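PDB 5BTO: decapping nuclease RAI1 from Scheffersomyces stipitis, which hydrolyses the NAD cap from the 5' end of NAD-capped RNAs and binds and stimulates the exoribonuclease RAT1. Local coordinates for residues 65-73 with 295-303; 223-231 with 337-348. All blocks are in the same frame, centred on the assembly; numbering follows the deposited sequence.

Contact 1. Residues 65-73 with 295-303; sequences SIDLQAGYA and FRDDSFFLR
Asp67 and Phe301 meet at a single antiparallel beta bridge, their CA atoms 4.6 Å apart, with a backbone hydrogen bond on either side. Leu302 N donates to Ile66 O (2.9 Å) almost in line with the carbonyl, and Leu68 N donates to Phe300 O (2.8 Å). A water accepting from Ile66 N and donating to Leu302 O joins the other two polar backbone atoms of the Ile66-Leu302 pair. Then 65-73 turns away: Asp67 OD1 takes the backbone N of Gln69 in an Asx turn, while Asp67 OD2 and Ser299 O share a second water.

Gln69 CG sits between its backbone N and carbonyl carbon (chi1 69°), sending the chain extended across Phe300 at about a right angle, the amide turned 52° from the ring plane. Its CD lies 3.8 Å from Phe300 CD2, and NE2 makes a weak bond to Ser299 O. With an alanine in its place, the amide's cover at Phe300 CD2 is likely to be lost, and Ser299 O would keep its water but not NE2's weak bond. Against Phe300 the guanidinium of Arg296 lies face on, near the ring's rim. Buried Leu68 turns CD1 to Leu302 CD1 (4.2 Å) and brushes Arg296 CB.

Segment 295-303 is a beta hairpin, its type I turn from Asp297 to Phe300 linking two strands of the four-stranded sheet; 65-73 adds one bridge at Phe301, beside edge strand 302-309 and near helix 169-188.

Contact 2. Residues 223-231 with 337-348; sequences TGIGEAKML and LKWYGAVIEWLL
Apolar packing joins the two segments, and Ile225 reaches furthest along the helix. Its CG1 stands anti to the backbone N (chi1 179°), which carries CD1 between Leu337 and Tyr340: CD1 is 3.7 Å from Leu337 CD1, where the two side chains slide past each other in opposite directions, and 3.6 Å from Tyr340 CD2. The other branch, CG2, meets Ile344 CG2 at 3.8 Å. Between these two points the shaft of Ile225 passes Gly341, where CG1 comes to 4.0 Å from Gly341 CA, a close approach to the helix backbone.

Ala228, across the hairpin from Ile225, presents its CB to the next part of the helix. That methyl touches Ile344 CG2 and sits only 3.5 Å from Leu348 CD1, a tight fit for two carbons.

The strands 223-225 and 228-231 are the two arms of a beta hairpin closed by a type II' turn from Ile225 to Ala228, with Gly226 at its positive-phi corner. Helix 337-348 lies across both arms at nearly a right angle, 96° and 95°, so one helix face, Leu337, Tyr340, Gly341, Ile344 and Leu348, runs over the hairpin, and Tyr340 and Ile344 each touch both strands. This is helix-on-sheet packing against the large mixed sheet of the nuclease fold.

Met230, bent at chi3, adds to the apolar packing through its CE methyl, which meets Ile344 CD1 tip to tip and also lies 3.6 Å from Tyr340 OH. Ile344 CG1 lies over one face of the Tyr340 ring, toward its rim, while Met118 of helix 115-123 touches both Met230 and Tyr340.

From the N terminus, the chain first enters contact 1 at 65-73, in the loop between strand 54-55 and helix 87-101. It then supplies strands 111-114, 132-139 and 142-147 of the large mixed sheet before the hairpin 223-231, the first half of contact 2. Contact 1 closes at 295-303, after 221 intervening residues, and contact 2 closes later at 337-348, on helix 333-350, so the two long loops cross rather than nest. Contact 1 ties the early loop to the edge of the four-stranded sheet; contact 2 fastens a late helix onto the ten-stranded one. Their centres lie 40 Å apart, on opposite sides of the chain's centre, and they do not touch.

Contact 1. Residues 65-73 with 295-303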
# COMPACT_ATOMS: atom_id res chain seq x y z
N SER A 65 -26.28 21.90 38.88
CA SER A 65 -25.58 22.86 38.04
C SER A 65 -26.18 22.93 36.64
O SER A 65 -27.34 23.28 36.47
CB SER A 65 -24.08 22.54 37.97
OG SER A 65 -23.85 21.21 37.53
N ILE A 66 -25.37 22.62 35.62
CA ILE A 66 -25.84 22.62 34.24
C ILE A 66 -26.13 21.20 33.76
O ILE A 66 -25.22 20.37 33.66
CB ILE A 66 -24.84 23.28 33.29
CG1 ILE A 66 -24.63 24.75 33.68
CG2 ILE A 66 -25.32 23.16 31.86
CD1 ILE A 66 -23.56 25.45 32.86
N ASP A 67 -27.39 20.94 33.46
CA ASP A 67 -27.86 19.60 33.11
C ASP A 67 -28.00 19.49 31.60
O ASP A 67 -28.90 20.09 31.00
CB ASP A 67 -29.21 19.34 33.81
CG ASP A 67 -29.72 17.92 33.59
OD1 ASP A 67 -29.20 17.23 32.70
OD2 ASP A 67 -30.65 17.51 34.32
N LEU A 68 -27.11 18.72 30.98
CA LEU A 68 -27.07 18.63 29.52
C LEU A 68 -28.12 17.70 28.91
O LEU A 68 -28.23 17.60 27.70
CB LEU A 68 -25.68 18.25 29.03
CG LEU A 68 -24.57 19.27 29.30
CD1 LEU A 68 -23.24 18.72 28.82
CD2 LEU A 68 -24.88 20.60 28.62
N GLN A 69 -28.89 17.01 29.75
CA GLN A 69 -30.02 16.26 29.21
C GLN A 69 -31.33 17.01 29.45
O GLN A 69 -32.40 16.52 29.09
CB GLN A 69 -30.09 14.84 29.79
CG GLN A 69 -30.46 14.78 31.27
CD GLN A 69 -30.85 13.38 31.70
OE1 GLN A 69 -31.50 12.65 30.95
NE2 GLN A 69 -30.46 13.00 32.91
N ALA A 70 -31.24 18.20 30.03
CA ALA A 70 -32.43 18.99 30.31
C ALA A 70 -33.06 19.53 29.03
O ALA A 70 -32.35 19.96 28.11
CB ALA A 70 -32.11 20.13 31.27
N GLY A 71 -34.38 19.50 28.97
CA GLY A 71 -35.09 19.96 27.79
C GLY A 71 -35.13 18.91 26.69
O GLY A 71 -35.60 19.18 25.58
N TYR A 72 -34.63 17.72 26.99
CA TYR A 72 -34.54 16.66 25.99
C TYR A 72 -35.88 16.38 25.32
O TYR A 72 -35.94 16.07 24.12
CB TYR A 72 -34.01 15.37 26.62
CG TYR A 72 -34.12 14.16 25.71
CD1 TYR A 72 -33.28 14.02 24.61
CD2 TYR A 72 -35.06 13.17 25.96
CE1 TYR A 72 -33.38 12.92 23.78
CE2 TYR A 72 -35.16 12.07 25.13
CZ TYR A 72 -34.32 11.95 24.04
OH TYR A 72 -34.42 10.85 23.22
N ALA A 73 -36.96 16.52 26.09
CA ALA A 73 -38.30 16.21 25.62
C ALA A 73 -38.71 17.00 24.37
O ALA A 73 -39.55 16.55 23.59
CB ALA A 73 -39.31 16.45 26.74
N PHE A 295 -17.14 18.14 29.55
CA PHE A 295 -17.08 16.81 30.15
C PHE A 295 -18.26 16.63 31.09
O PHE A 295 -18.47 17.44 32.00
CB PHE A 295 -15.76 16.63 30.90
CG PHE A 295 -14.54 16.65 30.02
CD1 PHE A 295 -13.93 17.86 29.68
CD2 PHE A 295 -14.01 15.47 29.52
CE1 PHE A 295 -12.81 17.88 28.85
CE2 PHE A 295 -12.89 15.48 28.70
CZ PHE A 295 -12.29 16.68 28.37
N ARG A 296 -19.04 15.57 30.89
CA ARG A 296 -20.27 15.39 31.66
C ARG A 296 -20.32 14.05 32.37
O ARG A 296 -19.68 13.10 31.93
CB ARG A 296 -21.49 15.57 30.75
CG ARG A 296 -21.44 14.74 29.48
CD ARG A 296 -22.47 13.62 29.53
NE ARG A 296 -22.20 12.56 28.56
CZ ARG A 296 -22.29 11.27 28.83
NH1 ARG A 296 -22.65 10.86 30.05
NH2 ARG A 296 -22.01 10.37 27.90
N ASP A 297 -21.07 13.98 33.46
CA ASP A 297 -21.17 12.73 34.22
C ASP A 297 -22.36 11.87 33.77
O ASP A 297 -23.01 12.18 32.77
CB ASP A 297 -21.18 12.99 35.74
CG ASP A 297 -22.40 13.77 36.22
OD1 ASP A 297 -23.42 13.82 35.50
OD2 ASP A 297 -22.34 14.31 37.35
N ASP A 298 -22.60 10.78 34.49
CA ASP A 298 -23.72 9.88 34.19
C ASP A 298 -25.08 10.56 34.20
O ASP A 298 -25.99 10.16 33.47
CB ASP A 298 -23.76 8.73 35.20
CG ASP A 298 -22.84 7.60 34.83
OD1 ASP A 298 -23.15 6.89 33.84
OD2 ASP A 298 -21.83 7.41 35.53
N SER A 299 -25.24 11.57 35.05
CA SER A 299 -26.50 12.28 35.13
C SER A 299 -26.52 13.43 34.13
O SER A 299 -27.45 14.24 34.12
CB SER A 299 -26.75 12.79 36.55
OG SER A 299 -26.94 11.71 37.44
N PHE A 300 -25.49 13.48 33.30
CA PHE A 300 -25.37 14.49 32.25
C PHE A 300 -25.10 15.89 32.78
O PHE A 300 -25.28 16.88 32.06
CB PHE A 300 -26.59 14.47 31.32
CG PHE A 300 -26.65 13.27 30.41
CD1 PHE A 300 -25.94 13.25 29.22
CD2 PHE A 300 -27.43 12.17 30.74
CE1 PHE A 300 -25.99 12.15 28.38
CE2 PHE A 300 -27.50 11.07 29.90
CZ PHE A 300 -26.77 11.06 28.72
N PHE A 301 -24.65 15.99 34.03
CA PHE A 301 -24.20 17.27 34.56
C PHE A 301 -22.85 17.64 33.95
O PHE A 301 -21.94 16.81 33.87
CB PHE A 301 -24.08 17.24 36.09
CG PHE A 301 -25.41 17.25 36.79
CD1 PHE A 301 -26.20 18.39 36.78
CD2 PHE A 301 -25.85 16.13 37.47
CE1 PHE A 301 -27.43 18.40 37.43
CE2 PHE A 301 -27.08 16.14 38.11
CZ PHE A 301 -27.86 17.27 38.10
N LEU A 302 -22.73 18.88 33.51
CA LEU A 302 -21.46 19.40 33.00
C LEU A 302 -20.52 19.65 34.17
O LEU A 302 -20.80 20.48 35.03
CB LEU A 302 -21.70 20.70 32.24
CG LEU A 302 -20.48 21.38 31.64
CD1 LEU A 302 -19.86 20.50 30.55
CD2 LEU A 302 -20.90 22.72 31.06
N ARG A 303 -19.41 18.92 34.20
CA ARG A 303 -18.48 18.99 35.32
C ARG A 303 -17.21 19.76 35.00
O ARG A 303 -16.62 20.39 35.88
CB ARG A 303 -18.12 17.58 35.80
CG ARG A 303 -19.30 16.78 36.30
CD ARG A 303 -19.82 17.36 37.61
NE ARG A 303 -20.94 16.59 38.15
CZ ARG A 303 -21.61 16.93 39.24
NH1 ARG A 303 -21.28 18.02 39.92
NH2 ARG A 303 -22.61 16.17 39.67
O HOH W 1 -22.52 22.66 35.28
O HOH W 2 -29.80 15.05 35.42
O HOH W 3 -29.39 10.30 33.82

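Contact 2. Residues 223-231 with 337-348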
# COMPACT_ATOMS: atom_id res chain seq x y z
N THR A 223 -8.20 24.77 0.23
CA THR A 223 -7.05 24.25 0.93
C THR A 223 -6.33 23.30 -0.01
O THR A 223 -6.55 23.32 -1.22
CB THR A 223 -7.47 23.56 2.25
OG1 THR A 223 -6.30 23.18 2.99
CG2 THR A 223 -8.35 22.36 1.97
N GLY A 224 -5.46 22.46 0.53
CA GLY A 224 -4.74 21.54 -0.32
C GLY A 224 -4.01 20.51 0.49
O GLY A 224 -3.92 20.61 1.71
N ILE A 225 -3.50 19.50 -0.21
CA ILE A 225 -2.62 18.51 0.39
C ILE A 225 -1.70 18.07 -0.73
O ILE A 225 -2.16 17.84 -1.85
CB ILE A 225 -3.40 17.32 1.01
CG1 ILE A 225 -2.42 16.31 1.59
CG2 ILE A 225 -4.31 16.65 -0.02
CD1 ILE A 225 -2.49 16.19 3.07
N GLY A 226 -0.41 18.01 -0.45
CA GLY A 226 0.57 17.77 -1.51
C GLY A 226 0.37 18.75 -2.65
O GLY A 226 0.35 19.97 -2.43
N GLU A 227 0.23 18.22 -3.87
CA GLU A 227 0.03 19.06 -5.05
C GLU A 227 -1.44 19.32 -5.35
O GLU A 227 -1.77 20.08 -6.28
CB GLU A 227 0.68 18.41 -6.27
CG GLU A 227 2.19 18.40 -6.19
CD GLU A 227 2.73 19.80 -6.06
OE1 GLU A 227 2.68 20.55 -7.05
OE2 GLU A 227 3.20 20.16 -4.96
N ALA A 228 -2.33 18.69 -4.59
CA ALA A 228 -3.77 18.78 -4.84
C ALA A 228 -4.37 20.03 -4.21
O ALA A 228 -4.09 20.34 -3.06
CB ALA A 228 -4.47 17.54 -4.29
N LYS A 229 -5.21 20.73 -4.97
CA LYS A 229 -5.99 21.85 -4.45
C LYS A 229 -7.41 21.36 -4.21
O LYS A 229 -7.98 20.65 -5.03
CB LYS A 229 -6.00 23.00 -5.45
CG LYS A 229 -4.64 23.58 -5.77
CD LYS A 229 -4.77 24.75 -6.74
CE LYS A 229 -3.42 25.35 -7.09
NZ LYS A 229 -2.60 24.40 -7.89
N MET A 230 -7.99 21.72 -3.07
CA MET A 230 -9.29 21.19 -2.70
C MET A 230 -10.22 22.27 -2.15
O MET A 230 -9.78 23.20 -1.48
CB MET A 230 -9.13 20.06 -1.67
CG MET A 230 -8.23 18.94 -2.19
SD MET A 230 -7.86 17.67 -0.97
CE MET A 230 -9.42 16.82 -0.88
N LEU A 231 -11.50 22.13 -2.45
CA LEU A 231 -12.54 22.95 -1.85
C LEU A 231 -13.25 22.04 -0.85
O LEU A 231 -13.70 20.95 -1.22
CB LEU A 231 -13.52 23.44 -2.92
CG LEU A 231 -14.52 24.53 -2.53
CD1 LEU A 231 -13.80 25.84 -2.25
CD2 LEU A 231 -15.59 24.75 -3.58
N LEU A 337 -1.79 11.62 8.35
CA LEU A 337 -1.69 12.64 7.30
C LEU A 337 -0.95 12.12 6.06
O LEU A 337 -1.31 12.46 4.93
CB LEU A 337 -1.01 13.90 7.84
CG LEU A 337 -1.10 15.14 6.94
CD1 LEU A 337 -2.56 15.51 6.69
CD2 LEU A 337 -0.35 16.31 7.58
N LYS A 338 0.08 11.30 6.27
CA LYS A 338 0.78 10.68 5.14
C LYS A 338 -0.12 9.70 4.38
O LYS A 338 -0.06 9.62 3.14
CB LYS A 338 2.07 9.98 5.61
CG LYS A 338 3.15 10.93 6.12
CD LYS A 338 4.30 10.13 6.72
CE LYS A 338 5.30 11.03 7.43
NZ LYS A 338 6.35 10.25 8.15
N TRP A 339 -0.94 8.94 5.10
CA TRP A 339 -1.94 8.08 4.44
C TRP A 339 -2.92 8.93 3.62
O TRP A 339 -3.23 8.64 2.47
CB TRP A 339 -2.68 7.23 5.48
CG TRP A 339 -4.04 6.77 5.03
CD1 TRP A 339 -5.25 7.26 5.45
CD2 TRP A 339 -4.34 5.76 4.06
NE1 TRP A 339 -6.28 6.59 4.82
CE2 TRP A 339 -5.75 5.66 3.96
CE3 TRP A 339 -3.55 4.90 3.28
CZ2 TRP A 339 -6.38 4.77 3.11
CZ3 TRP A 339 -4.18 4.00 2.43
CH2 TRP A 339 -5.59 3.94 2.35
N TYR A 340 -3.43 9.99 4.23
CA TYR A 340 -4.40 10.82 3.54
C TYR A 340 -3.79 11.41 2.26
O TYR A 340 -4.44 11.45 1.21
CB TYR A 340 -4.85 11.93 4.50
CG TYR A 340 -5.82 12.92 3.92
CD1 TYR A 340 -7.08 12.53 3.50
CD2 TYR A 340 -5.48 14.27 3.82
CE1 TYR A 340 -7.99 13.45 2.97
CE2 TYR A 340 -6.37 15.19 3.31
CZ TYR A 340 -7.61 14.77 2.88
OH TYR A 340 -8.50 15.69 2.38
N GLY A 341 -2.54 11.85 2.35
CA GLY A 341 -1.86 12.40 1.19
C GLY A 341 -1.73 11.33 0.10
O GLY A 341 -1.87 11.63 -1.09
N ALA A 342 -1.49 10.10 0.51
CA ALA A 342 -1.37 9.01 -0.47
C ALA A 342 -2.69 8.76 -1.19
O ALA A 342 -2.72 8.53 -2.41
CB ALA A 342 -0.87 7.70 0.22
N VAL A 343 -3.78 8.76 -0.43
CA VAL A 343 -5.10 8.52 -0.99
C VAL A 343 -5.46 9.60 -2.00
O VAL A 343 -5.90 9.30 -3.12
CB VAL A 343 -6.19 8.51 0.10
CG1 VAL A 343 -7.58 8.46 -0.54
CG2 VAL A 343 -5.96 7.36 1.07
N ILE A 344 -5.30 10.86 -1.61
CA ILE A 344 -5.68 11.96 -2.50
C ILE A 344 -4.83 11.93 -3.78
O ILE A 344 -5.34 12.09 -4.89
CB ILE A 344 -5.55 13.32 -1.81
CG1 ILE A 344 -6.53 13.43 -0.63
CG2 ILE A 344 -5.81 14.46 -2.80
CD1 ILE A 344 -7.99 13.23 -1.00
N GLU A 345 -3.52 11.75 -3.63
CA GLU A 345 -2.64 11.65 -4.80
C GLU A 345 -3.06 10.50 -5.73
O GLU A 345 -3.07 10.65 -6.96
CB GLU A 345 -1.20 11.46 -4.36
CG GLU A 345 -0.19 11.40 -5.50
CD GLU A 345 1.19 10.99 -5.02
OE1 GLU A 345 1.32 9.87 -4.48
OE2 GLU A 345 2.15 11.78 -5.16
N TRP A 346 -3.38 9.36 -5.14
CA TRP A 346 -3.79 8.18 -5.90
C TRP A 346 -5.08 8.45 -6.69
O TRP A 346 -5.16 8.13 -7.87
CB TRP A 346 -3.98 7.00 -4.94
CG TRP A 346 -4.21 5.67 -5.58
CD1 TRP A 346 -3.34 4.95 -6.35
CD2 TRP A 346 -5.39 4.85 -5.45
NE1 TRP A 346 -3.90 3.75 -6.72
CE2 TRP A 346 -5.16 3.66 -6.17
CE3 TRP A 346 -6.61 5.02 -4.79
CZ2 TRP A 346 -6.11 2.64 -6.26
CZ3 TRP A 346 -7.56 4.01 -4.87
CH2 TRP A 346 -7.30 2.83 -5.61
N LEU A 347 -6.07 9.05 -6.04
CA LEU A 347 -7.33 9.32 -6.73
C LEU A 347 -7.10 10.22 -7.92
O LEU A 347 -7.64 9.98 -9.00
CB LEU A 347 -8.37 9.94 -5.80
CG LEU A 347 -8.85 9.03 -4.68
CD1 LEU A 347 -9.82 9.78 -3.78
CD2 LEU A 347 -9.50 7.77 -5.25
N LEU A 348 -6.29 11.26 -7.74
CA LEU A 348 -6.02 12.18 -8.84
C LEU A 348 -5.22 11.53 -9.98
O LEU A 348 -5.38 11.89 -11.14
CB LEU A 348 -5.34 13.47 -8.34
CG LEU A 348 -6.29 14.37 -7.55
CD1 LEU A 348 -5.54 15.52 -6.88
CD2 LEU A 348 -7.41 14.90 -8.43